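Local coordinates for protein nitrite oxidoreductase subunit A (Kuenenia stuttgartiensis, PDB 7B04) that belongs to the molybdopterin oxidoreductase family and carries a molybdenum atom, two MD1 ligands and an iron/sulfur cluster in one large chain, at residues D1062-K1076 against F1085-V1097. Residues are numbered along the deposited sequence; the frame is centred on the assembly and turned at random.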
loop_
_atom_site.group_PDB
_atom_site.type_symbol
_atom_site.label_atom_id
_atom_site.label_comp_id
_atom_site.label_asym_id
_atom_site.label_seq_id
_atom_site.Cartn_x
_atom_site.Cartn_y
_atom_site.Cartn_z
ATOM N N ASP B 1062 0.031 11.032 24.295
ATOM C CA ASP B 1062 -1.402 11.103 24.492
ATOM C C ASP B 1062 -1.779 12.463 25.067
ATOM O O ASP B 1062 -1.096 12.991 25.950
ATOM C CB ASP B 1062 -1.861 9.998 25.437
ATOM C CG ASP B 1062 -3.351 9.982 25.613
ATOM O OD1 ASP B 1062 -4.053 9.754 24.607
ATOM O OD2 ASP B 1062 -3.820 10.205 26.747
ATOM N N TRP B 1063 -2.874 13.021 24.561
ATOM C CA TRP B 1063 -3.406 14.300 25.018
ATOM C C TRP B 1063 -4.839 14.088 25.486
ATOM O O TRP B 1063 -5.662 13.548 24.740
ATOM C CB TRP B 1063 -3.340 15.345 23.903
ATOM C CG TRP B 1063 -1.942 15.782 23.592
ATOM C CD1 TRP B 1063 -1.129 15.301 22.606
ATOM C CD2 TRP B 1063 -1.189 16.790 24.276
ATOM N NE1 TRP B 1063 0.082 15.949 22.634
ATOM C CE2 TRP B 1063 0.070 16.868 23.649
ATOM C CE3 TRP B 1063 -1.459 17.635 25.356
ATOM C CZ2 TRP B 1063 1.057 17.757 24.068
ATOM C CZ3 TRP B 1063 -0.478 18.517 25.770
ATOM C CH2 TRP B 1063 0.765 18.571 25.127
ATOM N N SER B 1064 -5.128 14.491 26.722
ATOM C CA SER B 1064 -6.464 14.351 27.303
ATOM C C SER B 1064 -7.263 15.623 27.035
ATOM O O SER B 1064 -7.090 16.632 27.721
ATOM C CB SER B 1064 -6.369 14.058 28.795
ATOM O OG SER B 1064 -7.643 13.753 29.329
ATOM N N MET B 1065 -8.155 15.573 26.054
ATOM C CA MET B 1065 -8.947 16.745 25.690
ATOM C C MET B 1065 -10.051 16.999 26.707
ATOM O O MET B 1065 -10.865 16.105 26.954
ATOM C CB MET B 1065 -9.577 16.567 24.322
ATOM C CG MET B 1065 -8.639 16.813 23.192
ATOM S SD MET B 1065 -7.445 15.486 23.081
ATOM C CE MET B 1065 -6.915 15.773 21.415
ATOM N N PRO B 1066 -10.118 18.186 27.311
ATOM C CA PRO B 1066 -11.316 18.530 28.090
ATOM C C PRO B 1066 -12.580 18.560 27.247
ATOM O O PRO B 1066 -13.664 18.246 27.755
ATOM C CB PRO B 1066 -10.979 19.918 28.656
ATOM C CG PRO B 1066 -9.487 20.022 28.573
ATOM C CD PRO B 1066 -9.102 19.249 27.352
ATOM N N MET B 1067 -12.471 18.928 25.966
ATOM C CA MET B 1067 -13.631 19.001 25.084
ATOM C C MET B 1067 -14.211 17.633 24.746
ATOM O O MET B 1067 -15.354 17.558 24.282
ATOM C CB MET B 1067 -13.261 19.730 23.791
ATOM C CG MET B 1067 -13.110 21.233 23.944
ATOM S SD MET B 1067 -14.657 22.038 24.400
ATOM C CE MET B 1067 -15.615 21.806 22.905
ATOM N N HIS B 1068 -13.459 16.555 24.961
ATOM C CA HIS B 1068 -13.896 15.214 24.593
ATOM C C HIS B 1068 -14.427 14.424 25.779
ATOM O O HIS B 1068 -14.728 13.235 25.632
ATOM C CB HIS B 1068 -12.744 14.440 23.946
ATOM C CG HIS B 1068 -12.221 15.060 22.690
ATOM N ND1 HIS B 1068 -11.098 14.591 22.040
ATOM C CD2 HIS B 1068 -12.663 16.113 21.962
ATOM C CE1 HIS B 1068 -10.872 15.328 20.967
ATOM N NE2 HIS B 1068 -11.806 16.260 20.898
ATOM N N GLN B 1069 -14.550 15.050 26.947
ATOM C CA GLN B 1069 -14.899 14.368 28.186
ATOM C C GLN B 1069 -16.080 15.046 28.868
ATOM O O GLN B 1069 -16.133 15.164 30.096
ATOM C CB GLN B 1069 -13.689 14.279 29.112
ATOM C CG GLN B 1069 -12.421 13.872 28.369
ATOM C CD GLN B 1069 -11.269 13.525 29.280
ATOM O OE1 GLN B 1069 -11.464 13.139 30.425
ATOM N NE2 GLN B 1069 -10.052 13.668 28.772
ATOM N N LEU B 1070 -17.059 15.481 28.079
ATOM C CA LEU B 1070 -18.205 16.207 28.603
ATOM C C LEU B 1070 -19.259 15.258 29.159
ATOM O O LEU B 1070 -19.401 14.115 28.715
ATOM C CB LEU B 1070 -18.849 17.062 27.510
ATOM C CG LEU B 1070 -18.009 18.102 26.774
ATOM C CD1 LEU B 1070 -18.911 19.005 25.952
ATOM C CD2 LEU B 1070 -17.185 18.913 27.753
ATOM N N ASP B 1071 -20.001 15.750 30.152
ATOM C CA ASP B 1071 -21.123 15.025 30.731
ATOM C C ASP B 1071 -22.474 15.529 30.237
ATOM O O ASP B 1071 -23.492 14.883 30.508
ATOM C CB ASP B 1071 -21.084 15.117 32.262
ATOM C CG ASP B 1071 -19.989 14.267 32.873
ATOM O OD1 ASP B 1071 -19.629 13.232 32.273
ATOM O OD2 ASP B 1071 -19.495 14.632 33.960
ATOM N N SER B 1072 -22.510 16.661 29.530
ATOM C CA SER B 1072 -23.756 17.326 29.157
ATOM C C SER B 1072 -23.886 17.521 27.648
ATOM O O SER B 1072 -24.454 18.517 27.194
ATOM C CB SER B 1072 -23.872 18.669 29.877
ATOM O OG SER B 1072 -22.828 19.545 29.488
ATOM N N LEU B 1073 -23.368 16.584 26.856
ATOM C CA LEU B 1073 -23.405 16.672 25.391
ATOM C C LEU B 1073 -24.547 15.816 24.848
ATOM O O LEU B 1073 -24.395 14.614 24.625
ATOM C CB LEU B 1073 -22.071 16.274 24.771
ATOM C CG LEU B 1073 -22.090 16.514 23.258
ATOM C CD1 LEU B 1073 -22.357 17.985 22.951
ATOM C CD2 LEU B 1073 -20.807 16.048 22.594
ATOM N N PHE B 1074 -25.707 16.442 24.656
ATOM C CA PHE B 1074 -26.876 15.773 24.093
ATOM C C PHE B 1074 -26.660 15.337 22.645
ATOM O O PHE B 1074 -26.966 16.091 21.717
ATOM C CB PHE B 1074 -28.088 16.704 24.172
ATOM C CG PHE B 1074 -29.342 16.126 23.580
ATOM C CD1 PHE B 1074 -30.027 15.114 24.227
ATOM C CD2 PHE B 1074 -29.840 16.604 22.377
ATOM C CE1 PHE B 1074 -31.181 14.584 23.684
ATOM C CE2 PHE B 1074 -30.991 16.077 21.828
ATOM C CZ PHE B 1074 -31.663 15.067 22.482
ATOM N N HIS B 1075 -26.091 14.153 22.437
ATOM C CA HIS B 1075 -25.941 13.564 21.107
ATOM C C HIS B 1075 -26.665 12.216 21.037
ATOM O O HIS B 1075 -27.240 11.736 22.018
ATOM C CB HIS B 1075 -24.467 13.429 20.718
ATOM C CG HIS B 1075 -23.655 12.643 21.692
ATOM N ND1 HIS B 1075 -23.267 13.148 22.913
ATOM C CD2 HIS B 1075 -23.147 11.390 21.623
ATOM C CE1 HIS B 1075 -22.559 12.239 23.556
ATOM N NE2 HIS B 1075 -22.472 11.162 22.796
ATOM N N LYS B 1076 -26.629 11.610 19.849
ATOM C CA LYS B 1076 -27.315 10.354 19.569
ATOM C C LYS B 1076 -26.430 9.144 19.848
ATOM O O LYS B 1076 -25.239 9.139 19.521
ATOM C CB LYS B 1076 -27.771 10.311 18.109
ATOM C CG LYS B 1076 -28.357 8.972 17.677
ATOM C CD LYS B 1076 -28.517 8.881 16.167
ATOM C CE LYS B 1076 -29.158 7.563 15.754
ATOM N NZ LYS B 1076 -28.311 6.385 16.091
ATOM N N PHE B 1085 -26.694 11.403 27.041
ATOM C CA PHE B 1085 -25.943 12.539 27.555
ATOM C C PHE B 1085 -24.572 12.034 27.983
ATOM O O PHE B 1085 -24.465 11.003 28.659
ATOM C CB PHE B 1085 -26.651 13.207 28.759
ATOM C CG PHE B 1085 -27.798 14.127 28.385
ATOM C CD1 PHE B 1085 -27.580 15.328 27.724
ATOM C CD2 PHE B 1085 -29.101 13.786 28.717
ATOM C CE1 PHE B 1085 -28.652 16.159 27.392
ATOM C CE2 PHE B 1085 -30.167 14.612 28.381
ATOM C CZ PHE B 1085 -29.941 15.795 27.718
ATOM N N GLY B 1086 -23.529 12.775 27.650
ATOM C CA GLY B 1086 -22.198 12.372 28.110
ATOM C C GLY B 1086 -21.538 11.360 27.213
ATOM O O GLY B 1086 -21.957 11.195 26.095
ATOM N N PHE B 1087 -20.523 10.699 27.743
ATOM C CA PHE B 1087 -19.674 9.759 26.984
ATOM C C PHE B 1087 -20.402 8.524 26.478
ATOM O O PHE B 1087 -21.269 7.993 27.133
ATOM C CB PHE B 1087 -18.477 9.375 27.851
ATOM C CG PHE B 1087 -17.984 7.960 27.748
ATOM C CD1 PHE B 1087 -18.766 6.902 28.153
ATOM C CD2 PHE B 1087 -16.713 7.695 27.301
ATOM C CE1 PHE B 1087 -18.302 5.603 28.068
ATOM C CE2 PHE B 1087 -16.252 6.401 27.220
ATOM C CZ PHE B 1087 -17.049 5.359 27.597
ATOM N N GLU B 1088 -20.048 8.153 25.254
ATOM C CA GLU B 1088 -20.428 6.884 24.619
ATOM C C GLU B 1088 -19.139 6.380 24.002
ATOM O O GLU B 1088 -18.562 7.140 23.247
ATOM C CB GLU B 1088 -21.335 7.138 23.433
ATOM C CG GLU B 1088 -21.468 5.928 22.547
ATOM C CD GLU B 1088 -22.887 5.460 22.592
ATOM O OE1 GLU B 1088 -23.121 4.272 22.571
ATOM O OE2 GLU B 1088 -23.725 6.300 22.693
ATOM N N ALA B 1089 -18.722 5.155 24.295
ATOM C CA ALA B 1089 -17.490 4.669 23.681
ATOM C C ALA B 1089 -17.659 4.697 22.168
ATOM O O ALA B 1089 -18.704 4.305 21.636
ATOM C CB ALA B 1089 -17.119 3.277 24.181
ATOM N N ASP B 1090 -16.649 5.226 21.480
ATOM C CA ASP B 1090 -16.643 5.463 20.041
ATOM C C ASP B 1090 -17.632 6.553 19.644
ATOM O O ASP B 1090 -17.935 6.693 18.453
ATOM C CB ASP B 1090 -16.896 4.182 19.242
ATOM C CG ASP B 1090 -15.965 3.035 19.666
ATOM O OD1 ASP B 1090 -14.855 3.318 20.170
ATOM O OD2 ASP B 1090 -16.318 1.854 19.467
ATOM N N ASN B 1091 -18.166 7.316 20.607
ATOM C CA ASN B 1091 -19.085 8.421 20.331
ATOM C C ASN B 1091 -18.976 9.413 21.479
ATOM O O ASN B 1091 -19.660 9.248 22.491
ATOM C CB ASN B 1091 -20.505 7.915 20.206
ATOM C CG ASN B 1091 -21.421 8.911 19.549
ATOM O OD1 ASN B 1091 -20.989 9.757 18.769
ATOM N ND2 ASN B 1091 -22.708 8.805 19.850
ATOM N N HIS B 1092 -18.241 10.502 21.264
ATOM C CA HIS B 1092 -17.930 11.510 22.276
ATOM C C HIS B 1092 -17.147 10.925 23.455
ATOM O O HIS B 1092 -17.629 10.823 24.595
ATOM C CB HIS B 1092 -19.179 12.185 22.806
ATOM C CG HIS B 1092 -18.869 13.365 23.670
ATOM N ND1 HIS B 1092 -17.993 14.353 23.269
ATOM C CD2 HIS B 1092 -19.214 13.659 24.947
ATOM C CE1 HIS B 1092 -17.871 15.243 24.234
ATOM N NE2 HIS B 1092 -18.599 14.843 25.262
ATOM N N CYS B 1093 -15.921 10.515 23.164
ATOM C CA CYS B 1093 -14.913 10.275 24.183
ATOM C C CYS B 1093 -13.576 10.718 23.596
ATOM O O CYS B 1093 -13.524 11.357 22.534
ATOM C CB CYS B 1093 -14.965 8.819 24.683
ATOM S SG CYS B 1093 -14.745 7.538 23.464
ATOM N N ILE B 1094 -12.494 10.438 24.330
ATOM C CA ILE B 1094 -11.177 10.956 23.961
ATOM C C ILE B 1094 -10.791 10.472 22.575
ATOM O O ILE B 1094 -10.845 9.271 22.274
ATOM C CB ILE B 1094 -10.097 10.538 24.969
ATOM C CG1 ILE B 1094 -10.200 11.320 26.273
ATOM C CG2 ILE B 1094 -8.734 10.808 24.398
ATOM C CD1 ILE B 1094 -8.944 11.159 27.173
ATOM N N ASN B 1095 -10.378 11.412 21.728
ATOM C CA ASN B 1095 -9.943 11.136 20.363
ATOM C C ASN B 1095 -8.444 11.401 20.302
ATOM O O ASN B 1095 -8.010 12.558 20.292
ATOM C CB ASN B 1095 -10.687 12.016 19.372
ATOM C CG ASN B 1095 -10.971 11.302 18.072
ATOM O OD1 ASN B 1095 -11.773 10.369 18.025
ATOM N ND2 ASN B 1095 -10.301 11.723 17.007
ATOM N N THR B 1096 -7.656 10.331 20.300
ATOM C CA THR B 1096 -6.215 10.460 20.457
ATOM C C THR B 1096 -5.595 11.198 19.278
ATOM O O THR B 1096 -6.062 11.111 18.133
ATOM C CB THR B 1096 -5.567 9.098 20.597
ATOM O OG1 THR B 1096 -5.614 8.426 19.333
ATOM C CG2 THR B 1096 -6.272 8.294 21.680
ATOM N N VAL B 1097 -4.528 11.936 19.573
ATOM C CA VAL B 1097 -3.857 12.773 18.582
ATOM C C VAL B 1097 -2.363 12.475 18.550
ATOM O O VAL B 1097 -1.620 12.928 19.435
ATOM C CB VAL B 1097 -4.114 14.254 18.888
ATOM C CG1 VAL B 1097 -5.507 14.595 18.473
ATOM C CG2 VAL B 1097 -3.902 14.554 20.395
#
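A methyl of Leu1073 sits over one face of the His1092 ring. This methyl, CD2 of Leu1073, lies 3.4 Å from the centroid of the His1092 ring, a CH-pi contact over the ring's centre. The carbonyl oxygen of His1068 stands over the opposite face, toward the rim. NE2 of His1092 accepts a hydrogen bond of 3.3 Å from the backbone N of Leu1070. That donor is tilted 35° from the ring plane. The ring is thus held between an apolar methyl and a polar carbonyl. With chi1 at -171°, CG of His1092 points away from the backbone N, and the ring lies against 1067-1073.

His1068, from the other segment, does the same: its ND1 accepts the N-H of Asn1095 (3.3 Å from N), while its NE2 bonds to Thr536. Both ring nitrogens therefore have partners, which fixes the ring's rotation.

The two segments run antiparallel and are linked through a short two-stranded antiparallel sheet, 1075-1076 with 1083-1084. A type II beta turn runs from Glu1088 to Asn1091. Next to this sheet, CE1 of Phe1085 packs on CB of Phe1074 at 3.3 Å, their ring planes 45° apart. Gly1086 has backbone angles that call for glycine, and its CA makes a CA-H...O contact with Leu1070 O.

Toward the other end, the tip of Met1065 meets that of Val1097, CE to CG2 3.4 Å. CG2 of Val1097 also touches Trp1063. Ile1094 lies against the amide of Gln1069, whose OE1 bonds to Thr637.

Further out, helix 615-618 touches Asp1062, Ile1094 and Thr1096. OG1 of Thr1096 bonds to Lys661 and Trp272 O, and its side chain is about 6 Å from a bound MD1.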